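Local structure of molybdopterin-guanine dinucleotide biosynthesis protein A (MobA) (Archaeoglobus fulgidus, 3NGW) at residues E30-K35 with A89-P94; K49-L54 with F62-H67; P98-H103 with P125-Y130; D136-A141 with R147-P152; F177-N180 with D184-R187. The protein probably acts as a GTP-binding nucleotidyltransferase in molybdenum cofactor biosynthesis, with a role in making the guanine dinucleotide form of the cofactor. All blocks are in the same frame, centred on the assembly; numbering follows the deposited sequence.

Interaction 1: residues E30-K35 with A89-P94; sequences EWVLEK and AAIDMP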
# COMPACT_ATOMS: atom_id res chain seq x y z
N GLU A 30 10.51 7.93 5.48
CA GLU A 30 11.79 7.29 5.74
C GLU A 30 11.57 5.91 6.35
O GLU A 30 12.40 5.01 6.21
CB GLU A 30 12.65 8.17 6.64
CG GLU A 30 12.70 9.60 6.12
CD GLU A 30 13.69 10.50 6.83
OE1 GLU A 30 13.94 10.31 8.04
OE2 GLU A 30 14.19 11.44 6.16
N TRP A 31 10.44 5.74 7.02
CA TRP A 31 10.10 4.46 7.61
C TRP A 31 9.91 3.40 6.53
O TRP A 31 10.50 2.32 6.60
CB TRP A 31 8.81 4.56 8.41
CG TRP A 31 9.00 4.79 9.87
CD1 TRP A 31 9.30 5.97 10.50
CD2 TRP A 31 8.90 3.80 10.90
NE1 TRP A 31 9.39 5.77 11.86
CE2 TRP A 31 9.15 4.45 12.13
CE3 TRP A 31 8.63 2.42 10.91
CZ2 TRP A 31 9.13 3.77 13.36
CZ3 TRP A 31 8.60 1.75 12.13
CH2 TRP A 31 8.86 2.43 13.34
N VAL A 32 9.07 3.70 5.53
CA VAL A 32 8.80 2.75 4.45
C VAL A 32 9.98 2.63 3.48
O VAL A 32 10.18 1.59 2.87
CB VAL A 32 7.49 3.13 3.68
CG1 VAL A 32 6.31 3.05 4.63
CG2 VAL A 32 7.60 4.52 3.07
N LEU A 33 10.76 3.70 3.36
CA LEU A 33 11.93 3.70 2.50
C LEU A 33 12.86 2.60 3.01
O LEU A 33 13.25 1.71 2.26
CB LEU A 33 12.62 5.06 2.58
CG LEU A 33 12.84 5.91 1.31
CD1 LEU A 33 11.81 5.61 0.26
CD2 LEU A 33 12.81 7.39 1.70
N GLU A 34 13.19 2.65 4.30
CA GLU A 34 14.05 1.65 4.94
C GLU A 34 13.50 0.24 4.86
O GLU A 34 14.20 -0.69 4.50
CB GLU A 34 14.23 1.96 6.43
CG GLU A 34 15.21 3.05 6.76
CD GLU A 34 15.22 3.39 8.25
OE1 GLU A 34 15.15 2.46 9.08
OE2 GLU A 34 15.33 4.59 8.58
N LYS A 35 12.23 0.11 5.24
CA LYS A 35 11.55 -1.18 5.28
C LYS A 35 11.45 -1.94 3.95
O LYS A 35 11.55 -3.16 3.93
CB LYS A 35 10.14 -1.00 5.87
CG LYS A 35 9.30 -2.27 5.90
CD LYS A 35 7.87 -2.02 6.35
CE LYS A 35 7.74 -1.84 7.85
NZ LYS A 35 8.35 -0.58 8.31
N ALA A 89 1.27 -1.84 -0.44
CA ALA A 89 1.34 -1.51 0.96
C ALA A 89 1.22 -0.00 1.03
O ALA A 89 1.92 0.72 0.33
CB ALA A 89 2.66 -1.96 1.54
N ALA A 90 0.31 0.48 1.86
CA ALA A 90 0.14 1.91 1.99
C ALA A 90 1.08 2.43 3.07
O ALA A 90 1.41 1.72 4.02
CB ALA A 90 -1.29 2.23 2.35
N ILE A 91 1.53 3.67 2.89
CA ILE A 91 2.42 4.31 3.84
C ILE A 91 1.70 4.46 5.17
O ILE A 91 2.34 4.60 6.21
CB ILE A 91 2.82 5.71 3.34
CG1 ILE A 91 3.93 6.28 4.22
CG2 ILE A 91 1.62 6.64 3.37
CD1 ILE A 91 4.59 7.52 3.64
N ASP A 92 0.37 4.43 5.14
CA ASP A 92 -0.45 4.56 6.34
C ASP A 92 -0.19 3.44 7.33
O ASP A 92 -0.53 3.55 8.51
CB ASP A 92 -1.94 4.58 5.98
CG ASP A 92 -2.29 5.63 4.94
OD1 ASP A 92 -1.76 5.55 3.80
OD2 ASP A 92 -3.09 6.53 5.25
N MSE A 93 0.40 2.35 6.86
CA MSE A 93 0.73 1.21 7.71
C MSE A 93 2.26 1.12 7.80
O MSE A 93 2.90 0.45 7.00
CB MSE A 93 0.14 -0.07 7.10
CG MSE A 93 -1.38 -0.14 7.18
SE MSE A 93 -2.20 -1.58 6.15
CE MSE A 93 -2.76 -0.57 4.60
N PRO A 94 2.86 1.80 8.79
CA PRO A 94 4.31 1.80 8.97
C PRO A 94 4.91 0.59 9.68
O PRO A 94 6.13 0.43 9.70
CB PRO A 94 4.54 3.07 9.78
CG PRO A 94 3.39 3.02 10.71
CD PRO A 94 2.23 2.70 9.77
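Trp31, Val32 and Lys35 of helix 28-36 face the loop that follows strand 86-90. This is layer packing in the alpha/beta NTP transferase fold of the GT-A clan: a helix lies against the end of a sheet strand. The strand leaves the sheet through a type I beta turn from Ala90 to Met93, and Pro94 comes next. Trp31 brings the six-membered half of its indole to the backbone of Pro94. Its CE3 is 3.4 Å from Pro94 O, and the proline ring touches more loosely, with CB 4.3 Å from CE3 of Trp31. The indole nitrogen is used by another partner, the carbonyl of Leu23, which is likely to hold the turn of the ring. Lys26 adds a cation-pi contact to the same ring. Val32 is buried and adds a second apolar contact. Its CG1 meets CG1 of Ile91 at 4.0 Å, and the two side chains run at about a right angle. Phe43 of strand 40-44 also packs on Val32. Lys35 lies one helical turn beyond Trp31. Its chain starts extended, then bends at chi3 (-77°) and chi4 (69°), which carries the ammonium group back in the plane of the indole at its edge. There NZ donates a 2.8 Å hydrogen bond to Pro94 O, tilted 34° from the carbonyl plane.

Interaction 2: residues K49-L54 with F62-H67; sequences KQAEKL and FIWDLH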
# COMPACT_ATOMS: atom_id res chain seq x y z
N LYS A 49 4.37 15.85 -9.41
CA LYS A 49 4.86 16.93 -8.56
C LYS A 49 5.45 16.33 -7.27
O LYS A 49 6.56 16.66 -6.87
CB LYS A 49 3.70 17.87 -8.25
CG LYS A 49 4.05 19.10 -7.43
CD LYS A 49 2.95 20.16 -7.53
CE LYS A 49 1.60 19.66 -7.02
NZ LYS A 49 0.59 20.75 -7.01
N GLN A 50 4.69 15.44 -6.63
CA GLN A 50 5.15 14.79 -5.42
C GLN A 50 6.38 13.92 -5.71
O GLN A 50 7.33 13.89 -4.93
CB GLN A 50 4.03 13.94 -4.80
CG GLN A 50 4.50 13.11 -3.61
CD GLN A 50 3.38 12.38 -2.92
OE1 GLN A 50 2.50 11.82 -3.56
NE2 GLN A 50 3.42 12.38 -1.59
N ALA A 51 6.35 13.21 -6.83
CA ALA A 51 7.47 12.35 -7.22
C ALA A 51 8.72 13.20 -7.35
O ALA A 51 9.80 12.78 -6.94
CB ALA A 51 7.17 11.65 -8.54
N GLU A 52 8.59 14.39 -7.92
CA GLU A 52 9.75 15.25 -8.07
C GLU A 52 10.27 15.72 -6.71
O GLU A 52 11.48 15.74 -6.48
CB GLU A 52 9.42 16.47 -8.94
CG GLU A 52 9.45 16.22 -10.43
CD GLU A 52 9.22 17.50 -11.23
OE1 GLU A 52 9.99 18.47 -11.03
OE2 GLU A 52 8.27 17.54 -12.04
N LYS A 53 9.37 16.10 -5.81
CA LYS A 53 9.81 16.55 -4.49
C LYS A 53 10.44 15.42 -3.69
O LYS A 53 11.45 15.62 -3.03
CB LYS A 53 8.64 17.18 -3.72
CG LYS A 53 8.14 18.47 -4.36
CD LYS A 53 6.82 18.97 -3.76
CE LYS A 53 6.33 20.23 -4.49
NZ LYS A 53 5.00 20.72 -4.03
N LEU A 54 9.87 14.23 -3.75
CA LEU A 54 10.46 13.15 -3.00
C LEU A 54 11.77 12.69 -3.63
O LEU A 54 12.75 12.51 -2.92
CB LEU A 54 9.47 11.98 -2.88
CG LEU A 54 8.17 12.29 -2.12
CD1 LEU A 54 7.32 11.04 -2.04
CD2 LEU A 54 8.45 12.82 -0.71
N PHE A 62 10.36 6.66 -7.76
CA PHE A 62 9.06 7.30 -7.53
C PHE A 62 8.28 7.41 -8.82
O PHE A 62 8.74 8.03 -9.77
CB PHE A 62 9.22 8.69 -6.92
CG PHE A 62 9.84 8.69 -5.56
CD1 PHE A 62 11.18 9.03 -5.40
CD2 PHE A 62 9.10 8.31 -4.45
CE1 PHE A 62 11.78 9.00 -4.15
CE2 PHE A 62 9.69 8.27 -3.19
CZ PHE A 62 11.04 8.61 -3.04
N ILE A 63 7.10 6.81 -8.84
CA ILE A 63 6.26 6.83 -10.02
C ILE A 63 4.89 7.45 -9.72
O ILE A 63 4.59 7.79 -8.57
CB ILE A 63 6.09 5.38 -10.58
CG1 ILE A 63 5.37 4.50 -9.55
CG2 ILE A 63 7.47 4.79 -10.86
CD1 ILE A 63 5.01 3.12 -10.08
N TRP A 64 4.06 7.61 -10.75
CA TRP A 64 2.74 8.20 -10.60
C TRP A 64 1.85 7.74 -11.75
O TRP A 64 2.36 7.24 -12.76
CB TRP A 64 2.87 9.73 -10.60
CG TRP A 64 3.42 10.29 -11.89
CD1 TRP A 64 2.71 10.63 -13.01
CD2 TRP A 64 4.80 10.53 -12.21
NE1 TRP A 64 3.56 11.07 -14.00
CE2 TRP A 64 4.85 11.02 -13.53
CE3 TRP A 64 6.00 10.39 -11.50
CZ2 TRP A 64 6.04 11.36 -14.17
CZ3 TRP A 64 7.19 10.73 -12.13
CH2 TRP A 64 7.20 11.21 -13.46
N ASP A 65 0.53 7.87 -11.59
CA ASP A 65 -0.41 7.47 -12.64
C ASP A 65 -0.23 8.38 -13.85
O ASP A 65 -0.45 9.59 -13.77
CB ASP A 65 -1.85 7.58 -12.13
CG ASP A 65 -2.86 6.91 -13.06
OD1 ASP A 65 -2.86 5.66 -13.15
OD2 ASP A 65 -3.65 7.62 -13.71
N LEU A 66 0.14 7.78 -14.98
CA LEU A 66 0.38 8.51 -16.22
C LEU A 66 -0.75 9.45 -16.61
O LEU A 66 -0.52 10.57 -17.06
CB LEU A 66 0.64 7.54 -17.39
CG LEU A 66 1.73 7.92 -18.41
CD1 LEU A 66 1.62 7.00 -19.63
CD2 LEU A 66 1.58 9.38 -18.85
N HIS A 67 -1.99 9.00 -16.43
CA HIS A 67 -3.12 9.84 -16.79
C HIS A 67 -3.75 10.54 -15.59
O HIS A 67 -4.98 10.59 -15.45
CB HIS A 67 -4.15 9.03 -17.58
CG HIS A 67 -3.63 8.51 -18.89
ND1 HIS A 67 -2.94 9.30 -19.78
CD2 HIS A 67 -3.69 7.28 -19.45
CE1 HIS A 67 -2.60 8.58 -20.83
NE2 HIS A 67 -3.05 7.35 -20.66
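Leu54 sets its CB over one face of the Phe62 ring, the two side chains crossing at about a right angle, and this is the tight part of the contact. The CB sits above the middle of the ring, 3.7 Å from the centroid and 14° off the normal, a CH-pi contact. CD1 of Leu54 leans on the same ring near CE2. One helical turn earlier, CB of Ala51 fits between two aromatic residues. It is 3.9 Å from CB of Phe62 and 3.4 Å from CE3 of Trp64, which lies at the margin, partly exposed. The small methyl group lets helix and strand come close, with the CA atoms of Ala51 and Phe62 only 5.3 Å apart. The helix and strand belong to a beta-alpha-beta unit: strand 40-44, helix 48-55 and strand 62-63, which lies parallel to 40-44 at the sheet's edge. With an alanine here, Leu54 would probably lose the ring face its CB rests on, and a gap would open between helix and strand. Lys49, Glu52 and Lys53, on the rest of the helix surface, are exposed.

Interaction 3: residues P98-H103 with P125-Y130; sequences PEVLEH and PLLAYY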
# COMPACT_ATOMS: atom_id res chain seq x y z
N PRO A 98 7.55 -7.55 6.64
CA PRO A 98 8.00 -8.09 5.36
C PRO A 98 7.63 -9.56 5.18
O PRO A 98 7.34 -10.00 4.07
CB PRO A 98 9.51 -7.86 5.39
CG PRO A 98 9.63 -6.59 6.19
CD PRO A 98 8.67 -6.88 7.34
N GLU A 99 7.62 -10.30 6.29
CA GLU A 99 7.27 -11.71 6.23
C GLU A 99 5.84 -11.84 5.74
O GLU A 99 5.53 -12.73 4.95
CB GLU A 99 7.39 -12.38 7.61
CG GLU A 99 8.65 -12.02 8.42
CD GLU A 99 8.56 -10.65 9.09
OE1 GLU A 99 8.84 -9.63 8.41
OE2 GLU A 99 8.19 -10.59 10.28
N VAL A 100 4.97 -10.95 6.22
CA VAL A 100 3.56 -10.96 5.84
C VAL A 100 3.45 -10.71 4.33
O VAL A 100 2.74 -11.43 3.62
CB VAL A 100 2.73 -9.87 6.60
CG1 VAL A 100 1.30 -9.82 6.05
CG2 VAL A 100 2.69 -10.18 8.09
N LEU A 101 4.17 -9.70 3.85
CA LEU A 101 4.14 -9.36 2.43
C LEU A 101 4.66 -10.50 1.57
O LEU A 101 4.04 -10.88 0.58
CB LEU A 101 4.96 -8.10 2.16
CG LEU A 101 4.24 -6.77 2.44
CD1 LEU A 101 5.22 -5.61 2.33
CD2 LEU A 101 3.11 -6.59 1.43
N GLU A 102 5.81 -11.04 1.97
CA GLU A 102 6.42 -12.14 1.24
C GLU A 102 5.38 -13.27 1.08
O GLU A 102 5.21 -13.82 -0.01
CB GLU A 102 7.65 -12.65 1.99
CG GLU A 102 8.79 -13.08 1.08
CD GLU A 102 9.96 -12.10 1.09
OE1 GLU A 102 10.61 -11.95 0.03
OE2 GLU A 102 10.24 -11.51 2.16
N HIS A 103 4.68 -13.59 2.16
CA HIS A 103 3.67 -14.63 2.11
C HIS A 103 2.57 -14.28 1.11
O HIS A 103 2.24 -15.08 0.24
CB HIS A 103 3.07 -14.85 3.50
CG HIS A 103 2.07 -15.96 3.56
ND1 HIS A 103 2.40 -17.27 3.28
CD2 HIS A 103 0.75 -15.95 3.85
CE1 HIS A 103 1.32 -18.02 3.40
NE2 HIS A 103 0.30 -17.25 3.75
N PRO A 125 -7.69 -3.82 1.24
CA PRO A 125 -7.14 -3.70 -0.12
C PRO A 125 -5.78 -3.03 -0.28
O PRO A 125 -5.10 -3.26 -1.28
CB PRO A 125 -8.22 -2.92 -0.86
CG PRO A 125 -9.47 -3.18 -0.07
CD PRO A 125 -8.97 -3.09 1.35
N LEU A 126 -5.38 -2.20 0.68
CA LEU A 126 -4.11 -1.50 0.59
C LEU A 126 -2.96 -2.27 1.23
O LEU A 126 -1.93 -1.70 1.58
CB LEU A 126 -4.23 -0.10 1.19
CG LEU A 126 -5.27 0.76 0.46
CD1 LEU A 126 -5.19 2.19 0.93
CD2 LEU A 126 -5.03 0.68 -1.04
N LEU A 127 -3.15 -3.57 1.38
CA LEU A 127 -2.13 -4.44 1.94
C LEU A 127 -2.46 -5.82 1.37
O LEU A 127 -2.86 -6.73 2.09
CB LEU A 127 -2.20 -4.44 3.47
CG LEU A 127 -0.94 -4.83 4.24
CD1 LEU A 127 -0.83 -6.31 4.41
CD2 LEU A 127 0.28 -4.28 3.51
N ALA A 128 -2.30 -5.93 0.05
CA ALA A 128 -2.60 -7.18 -0.66
C ALA A 128 -1.84 -7.35 -1.98
O ALA A 128 -1.17 -6.44 -2.46
CB ALA A 128 -4.09 -7.27 -0.92
N TYR A 129 -1.98 -8.54 -2.54
CA TYR A 129 -1.35 -8.91 -3.81
C TYR A 129 -2.29 -8.60 -4.98
O TYR A 129 -3.50 -8.88 -4.91
CB TYR A 129 -1.04 -10.41 -3.80
CG TYR A 129 -0.73 -10.98 -5.16
CD1 TYR A 129 0.54 -10.89 -5.73
CD2 TYR A 129 -1.75 -11.54 -5.93
CE1 TYR A 129 0.79 -11.35 -7.03
CE2 TYR A 129 -1.52 -11.99 -7.22
CZ TYR A 129 -0.25 -11.89 -7.77
OH TYR A 129 -0.07 -12.32 -9.06
N TYR A 130 -1.74 -8.01 -6.03
CA TYR A 130 -2.51 -7.70 -7.24
C TYR A 130 -1.69 -8.19 -8.42
O TYR A 130 -0.48 -7.97 -8.48
CB TYR A 130 -2.76 -6.18 -7.38
CG TYR A 130 -3.73 -5.58 -6.37
CD1 TYR A 130 -3.29 -5.16 -5.11
CD2 TYR A 130 -5.09 -5.47 -6.65
CE1 TYR A 130 -4.19 -4.65 -4.16
CE2 TYR A 130 -5.99 -4.97 -5.71
CZ TYR A 130 -5.54 -4.57 -4.47
OH TYR A 130 -6.43 -4.10 -3.53
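The helix start 98-103 and the segment 125-130 come nearest at Leu101 and Ala128, whose CA atoms are 7.7 Å apart. That spacing leaves the contact to side chains. The segment 125-130 is not straight: it turns a corner at Ala128 before entering strand 129-130. Leu127, just before the corner, reaches across to the helix with both of its methyl groups. CD2 meets CD2 of Leu101 at 4.2 Å. CD1 approaches CG1 of Val100 at 4.4 Å. All three residues are buried, and the contact is small and purely apolar. The bend in 125-130 has its own internal tie. Tyr130 OH donates a 2.7 Å hydrogen bond to Pro125 O, which lies in the plane of the tyrosine ring at its edge. The C=O...donor angle is 117°, so the hydroxyl comes in well to the side of the carbonyl. In the fold, this is helix-on-sheet packing. Strand 129-130 runs antiparallel between strands 86-90 and 115-119, with backbone bonds from Ala128 to Val88 and from Tyr129 to Leu116. Leu101 also rests on Val87 of strand 86-90, and Tyr130 packs against Ile76 and Leu80 of helix 72-83.

Interaction 4: residues D136-A141 with R147-P152; sequences DELERA and RKILVP. With CA (calcium ion), chain B.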
# COMPACT_ATOMS: atom_id res chain seq x y z
N ASP A 136 -6.92 -3.86 -15.90
CA ASP A 136 -7.97 -3.33 -16.76
C ASP A 136 -9.21 -2.90 -15.99
O ASP A 136 -9.74 -1.82 -16.23
CB ASP A 136 -8.38 -4.36 -17.82
CG ASP A 136 -7.29 -4.62 -18.83
OD1 ASP A 136 -6.62 -3.65 -19.24
OD2 ASP A 136 -7.11 -5.79 -19.22
N GLU A 137 -9.67 -3.75 -15.09
CA GLU A 137 -10.86 -3.43 -14.31
C GLU A 137 -10.60 -2.21 -13.41
O GLU A 137 -11.50 -1.39 -13.19
CB GLU A 137 -11.28 -4.64 -13.47
CG GLU A 137 -12.78 -4.85 -13.45
CD GLU A 137 -13.40 -4.82 -14.84
OE1 GLU A 137 -12.99 -5.63 -15.70
OE2 GLU A 137 -14.28 -3.96 -15.07
N LEU A 138 -9.38 -2.09 -12.91
CA LEU A 138 -9.02 -0.95 -12.06
C LEU A 138 -8.98 0.32 -12.89
O LEU A 138 -9.42 1.37 -12.44
CB LEU A 138 -7.65 -1.18 -11.40
CG LEU A 138 -7.56 -2.30 -10.36
CD1 LEU A 138 -6.16 -2.32 -9.73
CD2 LEU A 138 -8.60 -2.07 -9.28
N GLU A 139 -8.46 0.21 -14.11
CA GLU A 139 -8.37 1.37 -14.99
C GLU A 139 -9.74 1.84 -15.45
O GLU A 139 -9.97 3.03 -15.58
CB GLU A 139 -7.50 1.05 -16.19
CG GLU A 139 -7.41 2.18 -17.18
CD GLU A 139 -6.40 1.90 -18.26
OE1 GLU A 139 -6.35 0.75 -18.73
OE2 GLU A 139 -5.66 2.83 -18.64
N ARG A 140 -10.64 0.89 -15.70
CA ARG A 140 -11.98 1.25 -16.13
C ARG A 140 -12.63 2.06 -15.01
O ARG A 140 -13.29 3.07 -15.27
CB ARG A 140 -12.82 0.01 -16.43
CG ARG A 140 -12.38 -0.74 -17.66
CD ARG A 140 -13.39 -1.80 -18.08
NE ARG A 140 -12.84 -2.67 -19.11
CZ ARG A 140 -12.12 -3.77 -18.87
NH1 ARG A 140 -11.88 -4.14 -17.62
NH2 ARG A 140 -11.62 -4.48 -19.87
N ALA A 141 -12.41 1.63 -13.78
CA ALA A 141 -12.97 2.31 -12.61
C ALA A 141 -12.46 3.75 -12.51
O ALA A 141 -13.22 4.67 -12.19
CB ALA A 141 -12.63 1.54 -11.34
N ARG A 147 -14.21 5.83 -7.22
CA ARG A 147 -13.13 5.78 -6.25
C ARG A 147 -13.35 4.75 -5.14
O ARG A 147 -12.81 4.88 -4.04
CB ARG A 147 -12.90 7.17 -5.64
CG ARG A 147 -12.36 8.19 -6.65
CD ARG A 147 -11.95 9.50 -5.98
NE ARG A 147 -10.90 9.29 -4.98
CZ ARG A 147 -10.33 10.26 -4.28
NH1 ARG A 147 -10.71 11.53 -4.45
NH2 ARG A 147 -9.39 9.97 -3.39
N LYS A 148 -14.15 3.73 -5.43
CA LYS A 148 -14.43 2.67 -4.48
C LYS A 148 -13.82 1.37 -4.98
O LYS A 148 -14.40 0.68 -5.83
CB LYS A 148 -15.94 2.52 -4.30
CG LYS A 148 -16.45 2.85 -2.91
CD LYS A 148 -16.23 4.32 -2.55
CE LYS A 148 -16.67 4.62 -1.12
NZ LYS A 148 -16.45 6.04 -0.74
N ILE A 149 -12.66 1.02 -4.45
CA ILE A 149 -11.94 -0.18 -4.86
C ILE A 149 -12.83 -1.43 -4.88
O ILE A 149 -12.65 -2.31 -5.72
CB ILE A 149 -10.71 -0.42 -3.94
CG1 ILE A 149 -9.79 -1.47 -4.56
CG2 ILE A 149 -11.18 -0.87 -2.55
CD1 ILE A 149 -9.05 -0.99 -5.78
N LEU A 150 -13.80 -1.50 -3.98
CA LEU A 150 -14.69 -2.65 -3.90
C LEU A 150 -15.48 -2.90 -5.18
O LEU A 150 -15.81 -4.04 -5.51
CB LEU A 150 -15.68 -2.48 -2.73
CG LEU A 150 -15.10 -2.28 -1.32
CD1 LEU A 150 -14.13 -3.42 -1.01
CD2 LEU A 150 -14.40 -0.93 -1.21
N VAL A 151 -15.77 -1.83 -5.92
CA VAL A 151 -16.53 -1.96 -7.16
C VAL A 151 -15.80 -2.77 -8.23
O VAL A 151 -16.35 -3.74 -8.74
CB VAL A 151 -16.88 -0.57 -7.72
CG1 VAL A 151 -17.58 -0.71 -9.06
CG2 VAL A 151 -17.76 0.17 -6.73
N PRO A 152 -14.57 -2.38 -8.59
CA PRO A 152 -13.89 -3.17 -9.62
C PRO A 152 -13.46 -4.56 -9.14
O PRO A 152 -13.33 -5.49 -9.94
CB PRO A 152 -12.72 -2.28 -10.03
CG PRO A 152 -12.49 -1.41 -8.84
CD PRO A 152 -13.85 -1.12 -8.32
CA CA B . -5.47 -5.21 -21.43
O HOH W 1 -3.69 -5.20 -19.18
O HOH W 2 -6.87 -3.09 -22.53
O HOH W 3 -3.94 -3.16 -21.02
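Helix 135-143 and the start of helix 150-154 come close at Glu137 and Pro152, whose CA atoms are 5.6 Å apart. They are two consecutive short helices of the NTP transferase (GT-A) fold, joined by a short loop that brings the second back against the first. Pro152 is the centre of the packing. Its CB touches the carbonyl oxygen of Glu137 at 3.5 Å. Its CG touches both CB of Ala141 at 3.9 Å and CD2 of Leu138 at 4.0 Å. The same Leu138 methyl also meets CD1 of Ile149 at 3.7 Å. Leu138 also packs on Ile73 and Ile76 of helix 72-83. Glu137 passes alongside Pro152 with its CG, then bends at chi2 (49°). Its carboxylate forms a salt bridge with the next turn, Arg140 NH1 to Glu137 OE1 at 2.7 Å. Asp136 takes no part in this packing; its OD1 pairs with Arg81. Its other oxygen, OD2, binds a calcium ion at 2.8 Å, and three waters also coordinate the metal.

Interaction 5: residues F177-N180 with D184-R187; sequences FNIN and DLKR. With CA (calcium ion), chain C.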
# COMPACT_ATOMS: atom_id res chain seq x y z
N PHE A 177 -2.20 -2.05 11.23
CA PHE A 177 -2.43 -0.82 11.95
C PHE A 177 -2.27 0.38 11.01
O PHE A 177 -1.23 0.57 10.39
CB PHE A 177 -1.44 -0.73 13.11
CG PHE A 177 -1.46 0.57 13.84
CD1 PHE A 177 -0.53 1.55 13.55
CD2 PHE A 177 -2.43 0.83 14.80
CE1 PHE A 177 -0.55 2.78 14.21
CE2 PHE A 177 -2.46 2.05 15.46
CZ PHE A 177 -1.52 3.02 15.16
N ASN A 178 -3.33 1.18 10.91
CA ASN A 178 -3.30 2.35 10.05
C ASN A 178 -3.21 3.64 10.85
O ASN A 178 -3.68 3.72 11.98
CB ASN A 178 -4.57 2.39 9.19
CG ASN A 178 -4.49 1.50 7.96
OD1 ASN A 178 -4.10 1.95 6.88
ND2 ASN A 178 -4.84 0.23 8.12
N ILE A 179 -2.58 4.65 10.25
CA ILE A 179 -2.46 5.95 10.89
C ILE A 179 -3.25 6.97 10.06
O ILE A 179 -2.80 7.38 8.99
CB ILE A 179 -1.02 6.45 10.95
CG1 ILE A 179 -0.17 5.51 11.80
CG2 ILE A 179 -0.99 7.87 11.52
CD1 ILE A 179 1.27 5.97 11.96
N ASN A 180 -4.41 7.38 10.56
CA ASN A 180 -5.23 8.35 9.83
C ASN A 180 -5.70 9.53 10.69
O ASN A 180 -5.89 10.63 10.17
CB ASN A 180 -6.47 7.67 9.24
CG ASN A 180 -6.13 6.54 8.29
OD1 ASN A 180 -5.63 5.49 8.71
ND2 ASN A 180 -6.39 6.74 7.00
N ASP A 184 -4.51 7.86 16.38
CA ASP A 184 -3.57 6.91 15.81
C ASP A 184 -2.12 7.33 16.08
O ASP A 184 -1.31 6.48 16.43
CB ASP A 184 -3.75 6.79 14.30
CG ASP A 184 -5.09 6.17 13.93
OD1 ASP A 184 -5.59 5.36 14.72
OD2 ASP A 184 -5.63 6.48 12.84
N LEU A 185 -1.80 8.61 15.90
CA LEU A 185 -0.43 9.08 16.17
C LEU A 185 -0.06 8.77 17.61
O LEU A 185 1.06 8.36 17.89
CB LEU A 185 -0.30 10.59 15.93
CG LEU A 185 -0.08 11.06 14.49
CD1 LEU A 185 -1.18 10.49 13.63
CD2 LEU A 185 -0.08 12.58 14.40
N LYS A 186 -1.01 8.97 18.52
CA LYS A 186 -0.77 8.71 19.93
C LYS A 186 -0.44 7.24 20.12
O LYS A 186 0.51 6.91 20.82
CB LYS A 186 -2.00 9.07 20.75
CG LYS A 186 -1.80 9.02 22.26
CD LYS A 186 -3.05 9.54 22.98
CE LYS A 186 -2.90 9.59 24.49
NZ LYS A 186 -2.78 8.24 25.09
N ARG A 187 -1.22 6.36 19.51
CA ARG A 187 -0.97 4.92 19.65
C ARG A 187 0.29 4.52 18.89
O ARG A 187 1.14 3.81 19.41
CB ARG A 187 -2.16 4.09 19.15
CG ARG A 187 -2.46 2.89 20.05
CD ARG A 187 -2.51 1.56 19.30
NE ARG A 187 -3.67 1.43 18.42
CZ ARG A 187 -4.01 0.30 17.79
NH1 ARG A 187 -5.08 0.27 17.00
NH2 ARG A 187 -3.28 -0.80 17.95
CA CA C . -7.52 4.36 13.19
O HOH W 4 -5.30 2.33 13.32
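The Phe177 ring sets its edge on one face of the Arg187 guanidinium, the two planes 72° apart. The loop leads into the N-terminus of helix 182-194, where Asp184 takes N-H groups just ahead of the helix, consistent with half of a capping box. CE2 of Phe177 stands 3.2 Å above the guanidinium plane of Arg187, off toward its rim. At the ring edge, near its plane, lie Arg187 NH1 and Asp184 O. Phe177 gets there with CG anti to the backbone N (chi1 173°). A serine at Phe177 would probably leave the guanidinium without its support and free to turn. CG2 of Ile179 meets CD1 of Leu185 at 3.4 Å, their side chains at about a right angle. Asn180 N donates to Asp184 OD2 at 2.7 Å, nearly straight at 168° and on the anti side of the carboxylate. Thr181 N bonds to the same oxygen. The Asp184 carboxylate also holds a calcium ion, OD1 at 2.6 Å and OD2 at 2.9 Å.

Interactions 1, 2 and 3 all reach the same mixed sheet. Interactions 1 and 3 lie nearest the chain centre and involve its neighbouring strands 86-90 and 129-130; they touch through Ala89 and Leu127. Interaction 2 is at the sheet's edge, its centre about 17 Å from that of interaction 1, nested within the loop interaction 1 closes. Interaction 4 packs helix on helix and reaches interaction 3 where Ile149 meets Pro125. Interaction 5 is the most exposed and joins interaction 1 between Asp92 and Ile179. Interactions 2, 3 and 4 meet through apolar packing, interaction 1 adds one lysine bond, and in interaction 5 Asp184 links loop and calcium. The calcium of interaction 4 sits beside that contact, on Asp136.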